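Local coordinates for APL1 (Anopheles gambiae, PDB 3O6N), which probably forms a complex with the leucine-rich repeat protein LRIM1, as APL1C does, and helps regulate complement-like immunity in the mosquito, at residues V71-L76 and K97-F102; V251-S256 and E275-S280; H138-L143 and Q162-L167. All blocks are in the same frame, centred on the assembly; numbering follows the deposited sequence. Where two conformers were deposited one is given.

How the contacts relate
Contacts 1 and 2 join the same kind of element, neighbouring parallel strands of the leucine-rich repeat solenoid; their centres lie about 37 Å apart, on opposite sides of the chain's centre. Contact 3 joins two loops that link such strands, its centre about 18 Å from that of contact 1. No touching residue of contacts 1 and 2 is exposed, whereas contact 3 runs from exposed Gln-162 to buried Leu-143 and Leu-167. In the strand pairs one face carries leucines and, in contact 2, a valine inward; the other is mixed in contact 1 and more charged in contact 2, each with a tyrosine. Contact 3 has no direct hydrogen bond between its segments: stacking, methyl contacts and a water replace the strand ladder.

Contact 1 (V71-L76 and K97-F102); sequences VELLNL and KLYMGF
Glu-72 starts the pairing with its carbonyl, O accepting from Lys-97 N at 3.0 Å. From there strands 73-75 and 97-99 run parallel, their axes 4.9 Å apart and 3° from alignment. Leu-73 turns to the partly exposed face, where its CG meets the edge of the Tyr-99 ring in plane and CD2 lies 3.9 Å from Tyr-99 CE2. Leu-74 bonds to strand 97-99 through both its N, donating to Lys-97 O, and its O, accepting from Tyr-99 N, the latter bond nearly straight at 172°. Its side chain takes the buried face, beside that of Leu-98 and pointing the same way, with CD2 3.7 Å from Leu-98 CD1. Asn-75 returns to the side of the strands that carries Tyr-99, but its OD1 is engaged by Asn-77 N. Leu-76 N closes the ladder on Tyr-99 O at 2.7 Å; with CG beside its own backbone N (chi1 -56°), Leu-76 lies alongside Met-100, CD1 4.0 Å from Met-100 CG. Such in-register parallel strands with inward leucines form the ladder of a leucine-rich repeat solenoid. Strand 49-53 receives Leu-74 and Leu-76, strand 121-123 is touched by Leu-98 and Tyr-99, and helix 63-67 packs on Leu-74 through Leu-65.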
# COMPACT_ATOMS: atom_id res chain seq x y z
N VAL A 71 -28.42 13.07 9.99
CA VAL A 71 -26.98 13.14 9.83
C VAL A 71 -26.54 12.47 8.53
O VAL A 71 -26.97 11.36 8.22
CB VAL A 71 -26.24 12.48 11.02
CG1 VAL A 71 -24.74 12.55 10.81
CG2 VAL A 71 -26.64 13.15 12.33
N GLU A 72 -25.68 13.15 7.78
CA GLU A 72 -25.17 12.60 6.52
C GLU A 72 -23.69 12.24 6.67
O GLU A 72 -23.23 11.25 6.11
CB GLU A 72 -25.35 13.61 5.38
CG GLU A 72 -26.81 13.94 5.09
CD GLU A 72 -26.97 14.88 3.92
OE1 GLU A 72 -25.96 15.47 3.48
OE2 GLU A 72 -28.12 15.02 3.43
N LEU A 73 -22.97 13.05 7.44
CA LEU A 73 -21.57 12.79 7.74
C LEU A 73 -21.36 12.78 9.25
O LEU A 73 -21.54 13.79 9.92
CB LEU A 73 -20.68 13.85 7.09
CG LEU A 73 -19.17 13.60 7.08
CD1 LEU A 73 -18.49 14.49 6.05
CD2 LEU A 73 -18.55 13.80 8.46
N LEU A 74 -20.98 11.62 9.78
CA LEU A 74 -20.76 11.48 11.22
C LEU A 74 -19.29 11.20 11.50
O LEU A 74 -18.75 10.17 11.11
CB LEU A 74 -21.64 10.37 11.79
CG LEU A 74 -21.51 10.08 13.28
CD1 LEU A 74 -21.91 11.29 14.11
CD2 LEU A 74 -22.36 8.88 13.66
N ASN A 75 -18.64 12.13 12.19
CA ASN A 75 -17.23 11.99 12.53
C ASN A 75 -17.04 11.59 13.99
O ASN A 75 -17.13 12.43 14.89
CB ASN A 75 -16.49 13.30 12.22
CG ASN A 75 -14.99 13.15 12.34
OD1 ASN A 75 -14.49 12.22 12.97
ND2 ASN A 75 -14.25 14.09 11.75
N LEU A 76 -16.79 10.31 14.21
CA LEU A 76 -16.52 9.80 15.55
C LEU A 76 -15.06 9.39 15.71
O LEU A 76 -14.73 8.54 16.53
CB LEU A 76 -17.44 8.62 15.87
CG LEU A 76 -18.94 8.91 15.74
CD1 LEU A 76 -19.76 7.63 15.85
CD2 LEU A 76 -19.38 9.93 16.79
N LYS A 97 -21.47 9.07 5.11
CA LYS A 97 -20.07 8.92 5.45
C LYS A 97 -19.90 8.76 6.95
O LYS A 97 -20.34 9.62 7.72
CB LYS A 97 -19.25 10.11 4.93
CG LYS A 97 -19.30 10.27 3.42
CD LYS A 97 -18.54 11.50 2.97
CE LYS A 97 -18.59 11.65 1.46
NZ LYS A 97 -19.99 11.69 0.96
N LEU A 98 -19.28 7.66 7.36
CA LEU A 98 -19.15 7.33 8.78
C LEU A 98 -17.69 7.12 9.14
O LEU A 98 -17.03 6.23 8.62
CB LEU A 98 -19.95 6.08 9.12
CG LEU A 98 -19.92 5.59 10.57
CD1 LEU A 98 -20.34 6.70 11.53
CD2 LEU A 98 -20.81 4.38 10.75
N TYR A 99 -17.18 7.95 10.05
CA TYR A 99 -15.79 7.86 10.47
C TYR A 99 -15.70 7.43 11.92
O TYR A 99 -16.17 8.13 12.82
CB TYR A 99 -15.08 9.20 10.25
CG TYR A 99 -15.16 9.68 8.82
CD1 TYR A 99 -14.22 9.27 7.88
CD2 TYR A 99 -16.17 10.53 8.40
CE1 TYR A 99 -14.28 9.70 6.57
CE2 TYR A 99 -16.24 10.96 7.09
CZ TYR A 99 -15.30 10.55 6.18
OH TYR A 99 -15.37 10.98 4.88
N MET A 100 -15.11 6.26 12.15
CA MET A 100 -14.98 5.71 13.49
C MET A 100 -13.57 5.20 13.74
O MET A 100 -13.35 4.27 14.52
CB MET A 100 -16.01 4.60 13.72
CG MET A 100 -17.44 5.09 13.78
SD MET A 100 -18.61 3.84 14.37
CE MET A 100 -18.64 2.73 12.98
N GLY A 101 -12.60 5.83 13.08
CA GLY A 101 -11.21 5.43 13.21
C GLY A 101 -10.58 5.96 14.48
O GLY A 101 -11.15 6.82 15.16
N PHE A 102 -9.40 5.44 14.81
CA PHE A 102 -8.63 5.92 15.94
C PHE A 102 -9.40 5.80 17.25
O PHE A 102 -9.46 6.73 18.05
CB PHE A 102 -8.16 7.35 15.68
CG PHE A 102 -7.64 7.55 14.28
CD1 PHE A 102 -6.37 7.15 13.93
CD2 PHE A 102 -8.45 8.11 13.30
CE1 PHE A 102 -5.89 7.32 12.64
CE2 PHE A 102 -7.99 8.29 12.01
CZ PHE A 102 -6.70 7.89 11.68

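Contact 2 (V251-S256 and E275-S280); sequences VEVDLS and ERLYIS
Glu-252 and Arg-276 form a salt bridge on the partly exposed face of two parallel strands, adjacent rungs of the leucine-rich repeat ladder. The arginine grips side-on with two nitrogens, both to one oxygen: NE reaches Glu-252 OE1 at 2.8 Å and NH2 reaches the same OE1 at 2.9 Å. OE1 lies in the guanidinium plane, yet the carboxylate stands almost perpendicular to it, 88° away; NH2 meets the anti lone pair of OE1, while NE comes from above the carboxylate plane. A bend at chi3 (-64°) of Arg-276 brings its guanidinium across Glu-252 and close to Val-251 CG1, which precedes the strand. The other carboxylate oxygen, Glu-252 OE2, approaches Tyr-278 CE2 at 3.7 Å.

Further along, Asp-254 OD1 accepts from Ser-256 N, an Asx turn that probably restrains the carboxylate; the same OD1 packs 3.4 Å from Tyr-278 CB. On the buried face, Val-253 and Leu-277 lie side by side. Val-253 CG1, set between its backbone N and carbonyl carbon (chi1 61°), is the methyl that meets Leu-277 CD1, tightly, at 3.5 Å. Val-251 O, accepting from both Glu-275 N and Arg-276 N, opens a backbone ladder that ends with Leu-255 N on Tyr-278 O at 2.7 Å.

Strand 230-232 flanks 252-254, with Ile-230 touching both Glu-252 and Arg-276 and Leu-231 touching Val-253. Beyond 276-278, strand 299-301 continues the order, meeting Leu-277 through Leu-300 and Tyr-278 through Val-299 and Asp-301.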
# COMPACT_ATOMS: atom_id res chain seq x y z
N VAL A 251 3.65 1.35 -14.50
CA VAL A 251 4.62 2.45 -14.54
C VAL A 251 5.69 2.24 -13.48
O VAL A 251 6.86 2.56 -13.70
CB VAL A 251 3.94 3.81 -14.33
CG1 VAL A 251 4.98 4.91 -14.10
CG2 VAL A 251 3.05 4.14 -15.53
N GLU A 252 5.29 1.69 -12.34
CA GLU A 252 6.23 1.35 -11.28
C GLU A 252 5.91 -0.00 -10.66
O GLU A 252 4.75 -0.29 -10.34
CB GLU A 252 6.23 2.43 -10.18
CG GLU A 252 6.87 1.96 -8.88
CD GLU A 252 6.93 3.03 -7.81
OE1 GLU A 252 6.82 4.23 -8.14
OE2 GLU A 252 7.10 2.67 -6.62
N VAL A 253 6.93 -0.84 -10.50
CA VAL A 253 6.77 -2.06 -9.72
C VAL A 253 7.96 -2.22 -8.78
O VAL A 253 9.12 -2.05 -9.17
CB VAL A 253 6.59 -3.31 -10.62
CG1 VAL A 253 7.81 -3.53 -11.50
CG2 VAL A 253 6.32 -4.54 -9.76
N ASP A 254 7.66 -2.51 -7.52
CA ASP A 254 8.71 -2.71 -6.53
C ASP A 254 8.75 -4.18 -6.12
O ASP A 254 7.82 -4.68 -5.49
CB ASP A 254 8.49 -1.81 -5.30
CG ASP A 254 9.69 -1.78 -4.37
OD1 ASP A 254 10.56 -2.67 -4.48
OD2 ASP A 254 9.77 -0.86 -3.53
N LEU A 255 9.83 -4.85 -6.51
CA LEU A 255 10.04 -6.26 -6.21
C LEU A 255 11.18 -6.45 -5.20
O LEU A 255 11.67 -7.56 -5.03
CB LEU A 255 10.41 -7.02 -7.49
CG LEU A 255 9.38 -6.91 -8.63
CD1 LEU A 255 9.94 -7.51 -9.91
CD2 LEU A 255 8.10 -7.60 -8.23
N SER A 256 11.59 -5.37 -4.55
CA SER A 256 12.72 -5.45 -3.62
C SER A 256 12.39 -6.36 -2.44
O SER A 256 11.23 -6.56 -2.10
CB SER A 256 13.13 -4.06 -3.13
OG SER A 256 12.12 -3.45 -2.36
N GLU A 275 8.40 2.75 -16.04
CA GLU A 275 9.46 3.74 -15.81
C GLU A 275 10.36 3.41 -14.62
O GLU A 275 11.55 3.74 -14.63
CB GLU A 275 8.86 5.14 -15.60
CG GLU A 275 8.17 5.72 -16.83
CD GLU A 275 7.75 7.16 -16.63
OE1 GLU A 275 8.17 7.78 -15.63
OE2 GLU A 275 6.99 7.68 -17.47
N ARG A 276 9.80 2.75 -13.61
CA ARG A 276 10.55 2.49 -12.38
C ARG A 276 10.46 1.02 -11.96
O ARG A 276 9.38 0.48 -11.75
CB ARG A 276 10.06 3.41 -11.25
CG ARG A 276 10.10 4.90 -11.62
CD ARG A 276 9.65 5.81 -10.47
NE ARG A 276 8.25 5.60 -10.11
CZ ARG A 276 7.22 6.21 -10.70
NH1 ARG A 276 7.42 7.06 -11.70
NH2 ARG A 276 5.98 5.96 -10.29
N LEU A 277 11.63 0.39 -11.85
CA LEU A 277 11.72 -1.02 -11.52
C LEU A 277 12.69 -1.21 -10.37
O LEU A 277 13.90 -1.04 -10.53
CB LEU A 277 12.19 -1.81 -12.74
CG LEU A 277 12.44 -3.32 -12.62
CD1 LEU A 277 11.19 -4.05 -12.14
CD2 LEU A 277 12.90 -3.89 -13.96
N TYR A 278 12.16 -1.56 -9.20
CA TYR A 278 12.99 -1.75 -8.01
C TYR A 278 13.15 -3.23 -7.71
O TYR A 278 12.17 -3.95 -7.58
CB TYR A 278 12.39 -1.01 -6.81
CG TYR A 278 12.15 0.46 -7.04
CD1 TYR A 278 13.18 1.39 -6.89
CD2 TYR A 278 10.89 0.94 -7.39
CE1 TYR A 278 12.96 2.75 -7.09
CE2 TYR A 278 10.67 2.29 -7.60
CZ TYR A 278 11.70 3.19 -7.44
OH TYR A 278 11.46 4.53 -7.65
N ILE A 279 14.41 -3.68 -7.64
CA ILE A 279 14.69 -5.08 -7.37
C ILE A 279 15.84 -5.23 -6.38
O ILE A 279 16.64 -6.17 -6.48
CB ILE A 279 15.05 -5.84 -8.68
CG1 ILE A 279 14.40 -5.18 -9.90
CG2 ILE A 279 14.64 -7.30 -8.58
CD1 ILE A 279 14.55 -5.96 -11.19
N SER A 280 15.95 -4.31 -5.42
CA SER A 280 17.07 -4.38 -4.48
C SER A 280 16.85 -5.53 -3.51
O SER A 280 15.72 -5.99 -3.33
CB SER A 280 17.23 -3.07 -3.71
OG SER A 280 16.31 -3.00 -2.64

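Contact 3 (H138-L143 and Q162-L167); sequences HNTPKL and QATTSL
His-138 stacks one face of its imidazole on the side-chain amide of Gln-162. The two planes are only 4° apart, and Gln-162 NE2 rides over the ring centre, 3.5 Å above its plane. The closest atoms of the stack are Gln-162 CD and His-138 NE2, separated by 3.5 Å. Gln-162 reaches this position with CG between its backbone N and carbonyl carbon (chi1 69°) and the chain extended beyond. The ring is also held by a bond outside the pair, from His-138 NE2 to Asp-159 O, which would limit its rotation.

Next along the loops, the methyl of Ala-163 points toward the first segment and rests 3.4 Å from His-138 O. Ala-163 O in turn receives a CA-H...O contact from Pro-141 CA. Deeper in, Thr-164 presents its methyl: CG2 packs 3.5 Å from Thr-140 O and 3.9 Å from Leu-143 CB, while its hydroxyl bonds back to Phe-161 O. Leu-143 and Leu-167 complete the buried side, with CG of Leu-143 4.2 Å from CD1 of Leu-167, and Leu-167 CA makes a CA-H...O contact with Leu-143 O.

No direct hydrogen bond crosses between the loops. A water instead bridges them, donating to Pro-141 O at 2.8 Å and also bonded to Thr-165 OG1 and Ser-166 OG. Thr-140 to Leu-143 forms a type I beta turn, and Thr-164 centres an inverse gamma turn. Such stacking of equivalent loops, each leading into the next strand (145-147 and 169-171), is characteristic of the leucine-rich repeat solenoid, whose successive coils lie against one another.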
# COMPACT_ATOMS: atom_id res chain seq x y z
N HIS A 138 -23.63 -6.54 3.87
CA HIS A 138 -24.60 -7.08 2.92
C HIS A 138 -25.70 -6.08 2.57
O HIS A 138 -26.35 -6.22 1.54
CB HIS A 138 -25.20 -8.40 3.44
CG HIS A 138 -24.27 -9.57 3.32
ND1 HIS A 138 -24.67 -10.86 3.55
CD2 HIS A 138 -22.96 -9.63 2.99
CE1 HIS A 138 -23.64 -11.68 3.37
NE2 HIS A 138 -22.59 -10.96 3.03
N ASN A 139 -25.88 -5.07 3.42
CA ASN A 139 -26.89 -4.05 3.17
C ASN A 139 -26.32 -2.66 2.89
O ASN A 139 -27.01 -1.66 3.04
CB ASN A 139 -27.88 -3.98 4.34
CG ASN A 139 -28.62 -5.29 4.55
OD1 ASN A 139 -29.42 -5.70 3.72
ND2 ASN A 139 -28.36 -5.94 5.68
N THR A 140 -25.05 -2.60 2.47
CA THR A 140 -24.43 -1.33 2.12
C THR A 140 -23.88 -1.37 0.69
O THR A 140 -22.68 -1.30 0.48
CB THR A 140 -23.30 -0.95 3.10
OG1 THR A 140 -22.28 -1.96 3.06
CG2 THR A 140 -23.84 -0.83 4.52
N PRO A 141 -24.78 -1.48 -0.30
CA PRO A 141 -24.40 -1.68 -1.70
C PRO A 141 -23.72 -0.46 -2.31
O PRO A 141 -23.06 -0.59 -3.35
CB PRO A 141 -25.75 -1.93 -2.39
CG PRO A 141 -26.72 -1.15 -1.56
CD PRO A 141 -26.24 -1.28 -0.15
N LYS A 142 -23.86 0.70 -1.67
CA LYS A 142 -23.28 1.94 -2.20
C LYS A 142 -21.85 2.20 -1.72
O LYS A 142 -21.24 3.19 -2.11
CB LYS A 142 -24.16 3.14 -1.85
CG LYS A 142 -25.28 3.41 -2.84
CD LYS A 142 -26.25 2.25 -2.95
CE LYS A 142 -27.38 2.56 -3.92
NZ LYS A 142 -28.41 1.48 -3.95
N LEU A 143 -21.33 1.31 -0.88
CA LEU A 143 -20.01 1.51 -0.28
C LEU A 143 -18.91 1.62 -1.34
O LEU A 143 -18.73 0.72 -2.16
CB LEU A 143 -19.69 0.36 0.68
CG LEU A 143 -18.47 0.54 1.58
CD1 LEU A 143 -18.68 1.71 2.53
CD2 LEU A 143 -18.19 -0.73 2.36
N GLN A 162 -19.77 -9.25 -1.29
CA GLN A 162 -20.73 -9.70 -2.30
C GLN A 162 -21.68 -8.58 -2.76
O GLN A 162 -22.02 -8.49 -3.94
CB GLN A 162 -21.54 -10.90 -1.80
CG GLN A 162 -22.52 -10.58 -0.67
CD GLN A 162 -23.40 -11.77 -0.29
OE1 GLN A 162 -22.93 -12.90 -0.22
NE2 GLN A 162 -24.68 -11.50 -0.05
N ALA A 163 -22.09 -7.73 -1.82
CA ALA A 163 -23.06 -6.68 -2.13
C ALA A 163 -22.41 -5.36 -2.55
O ALA A 163 -23.06 -4.52 -3.18
CB ALA A 163 -24.00 -6.46 -0.94
N THR A 164 -21.14 -5.17 -2.21
CA THR A 164 -20.46 -3.91 -2.47
C THR A 164 -19.83 -3.88 -3.86
O THR A 164 -18.62 -3.83 -4.01
CB THR A 164 -19.38 -3.60 -1.39
OG1 THR A 164 -18.40 -4.64 -1.38
CG2 THR A 164 -20.02 -3.49 -0.01
N THR A 165 -20.69 -3.91 -4.87
CA THR A 165 -20.25 -4.04 -6.25
C THR A 165 -19.74 -2.72 -6.84
O THR A 165 -19.40 -2.65 -8.02
CB THR A 165 -21.38 -4.60 -7.13
OG1 THR A 165 -22.55 -3.78 -6.98
CG2 THR A 165 -21.72 -6.01 -6.69
N SER A 166 -19.67 -1.68 -6.01
CA SER A 166 -19.11 -0.41 -6.44
C SER A 166 -17.92 -0.00 -5.57
O SER A 166 -17.48 1.14 -5.62
CB SER A 166 -20.17 0.69 -6.44
OG SER A 166 -21.15 0.45 -7.43
N LEU A 167 -17.42 -0.94 -4.77
CA LEU A 167 -16.32 -0.65 -3.86
C LEU A 167 -15.06 -0.32 -4.65
O LEU A 167 -14.59 -1.12 -5.46
CB LEU A 167 -16.07 -1.84 -2.93
CG LEU A 167 -14.95 -1.66 -1.90
CD1 LEU A 167 -15.28 -0.51 -0.96
CD2 LEU A 167 -14.74 -2.95 -1.12
O HOH W 1 -23.18 -1.05 -6.06